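Molinate hydrolase (Gulosibacter molinativorax, PDB 4UB9) hydrolyses the thiocarbamate pesticide molinate, as a zinc-binding enzyme of the amidohydrolase family that probably acts on a carbon-nitrogen bond. Local coordinates at residues I126-A129 / A130-L134. Sequence-based numbering, arbitrary orientation.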
loop_
_atom_site.group_PDB
_atom_site.type_symbol
_atom_site.label_atom_id
_atom_site.label_comp_id
_atom_site.label_asym_id
_atom_site.label_seq_id
_atom_site.Cartn_x
_atom_site.Cartn_y
_atom_site.Cartn_z
ATOM N N ILE A 126 -0.246 29.408 13.492
ATOM C CA ILE A 126 1.105 29.910 13.363
ATOM C C ILE A 126 1.425 30.830 14.552
ATOM O O ILE A 126 2.494 30.763 15.141
ATOM C CB ILE A 126 1.293 30.632 12.026
ATOM C CG1 ILE A 126 1.340 29.600 10.905
ATOM C CG2 ILE A 126 2.593 31.442 12.017
ATOM C CD1 ILE A 126 1.309 30.192 9.515
ATOM N N GLU A 127 0.479 31.694 14.903
ATOM C CA GLU A 127 0.656 32.583 16.090
ATOM C C GLU A 127 0.829 31.780 17.366
ATOM O O GLU A 127 1.764 32.016 18.129
ATOM C CB GLU A 127 -0.480 33.572 16.231
ATOM C CG GLU A 127 -0.430 34.613 15.120
ATOM C CD GLU A 127 -1.719 35.412 14.949
ATOM O OE1 GLU A 127 -2.651 35.234 15.770
ATOM O OE2 GLU A 127 -1.788 36.223 13.988
ATOM N N GLU A 128 -0.027 30.803 17.563
ATOM C CA GLU A 128 0.104 29.876 18.722
ATOM C C GLU A 128 1.522 29.262 18.780
ATOM O O GLU A 128 2.155 29.209 19.838
ATOM C CB GLU A 128 -0.927 28.746 18.656
ATOM C CG GLU A 128 -0.828 27.706 19.768
ATOM C CD GLU A 128 -1.776 26.520 19.608
ATOM O OE1 GLU A 128 -2.082 26.162 18.451
ATOM O OE2 GLU A 128 -2.224 25.922 20.621
ATOM N N ALA A 129 2.025 28.797 17.625
ATOM C CA ALA A 129 3.351 28.166 17.582
ATOM C C ALA A 129 4.460 29.181 17.900
ATOM O O ALA A 129 5.439 28.862 18.585
ATOM C CB ALA A 129 3.605 27.535 16.240
ATOM N N ALA A 130 4.281 30.407 17.415
ATOM C CA ALA A 130 5.222 31.489 17.725
ATOM C C ALA A 130 5.231 31.814 19.233
ATOM O O ALA A 130 6.254 32.160 19.815
ATOM C CB ALA A 130 4.867 32.724 16.939
ATOM N N GLN A 131 4.064 31.704 19.851
ATOM C CA GLN A 131 3.926 31.935 21.304
ATOM C C GLN A 131 4.590 30.833 22.087
ATOM O O GLN A 131 5.180 31.079 23.128
ATOM C CB GLN A 131 2.466 32.056 21.700
ATOM C CG GLN A 131 1.863 33.340 21.189
ATOM C CD GLN A 131 0.346 33.364 21.314
ATOM O OE1 GLN A 131 -0.252 32.596 22.038
ATOM N NE2 GLN A 131 -0.253 34.252 20.589
ATOM N N ILE A 132 4.492 29.617 21.583
ATOM C CA ILE A 132 5.165 28.507 22.216
ATOM C C ILE A 132 6.688 28.625 22.120
ATOM O O ILE A 132 7.404 28.240 23.021
ATOM C CB ILE A 132 4.689 27.192 21.626
ATOM C CG1 ILE A 132 3.266 26.945 22.118
ATOM C CG2 ILE A 132 5.594 26.034 22.042
ATOM C CD1 ILE A 132 2.624 25.711 21.544
ATOM N N ALA A 133 7.179 29.202 21.036
ATOM C CA ALA A 133 8.609 29.458 20.928
ATOM C C ALA A 133 9.010 30.502 21.971
ATOM O O ALA A 133 9.982 30.320 22.697
ATOM C CB ALA A 133 8.971 29.927 19.541
ATOM N N LEU A 134 8.208 31.561 22.034
ATOM C CA LEU A 134 8.395 32.656 22.985
ATOM C C LEU A 134 8.399 32.166 24.447
ATOM O O LEU A 134 9.247 32.564 25.265
ATOM C CB LEU A 134 7.334 33.704 22.803
ATOM C CG LEU A 134 7.514 35.000 23.594
ATOM C CD1 LEU A 134 8.870 35.632 23.372
ATOM C CD2 LEU A 134 6.420 36.003 23.242
#
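Ala130 N donates to Ile126 O at 2.9 Å, the first of four successive i to i+4 bonds that tie 126-129 to the next turn of the same alpha helix. Gln131 N to Glu127 O (2.9 Å) follows in the same pattern. Ile132 N to Glu128 O and Ala133 N to Ala129 O, at 2.9 and 3.0 Å, complete the set.

Against this backbone the side chains of Gln131 and Ile132 lie close to the carbonyls one turn back. Gln131 turns CG beside its own backbone N (chi1 -70°), which lays that methylene 3.3 Å from Glu127 O while the amide runs on, extended. Ile132 does likewise: CG1 passes 3.4 Å from Glu128 O, and its CD1 makes a long, loose aliphatic approach of 4.4 Å to Glu128 CG along the helix flank.

Helix 122-135 leads into strand 138-143, whose parallel partners are strands 88-95 and 167-170, a beta-alpha arrangement consistent with the TIM-barrel fold of amidohydrolases. Ala133 touches Val138 and Val141 of that strand, while Ile126 packs on Ala154 of the neighbouring helix 148-159.

The polar ends are buried yet satisfied beyond the helix: Glu127 forms a salt bridge with Arg157, and both carboxylate oxygens of Glu128 accept bonds from the C-terminal segment, OE1 from Val485 N and OE2 from Leu484 N, with Thr486 OG1 also bonded to OE2. The Gln131 amide is held at both atoms, OE1 by Leu481 N and NE2 by Glu164 O, which fixes its flip.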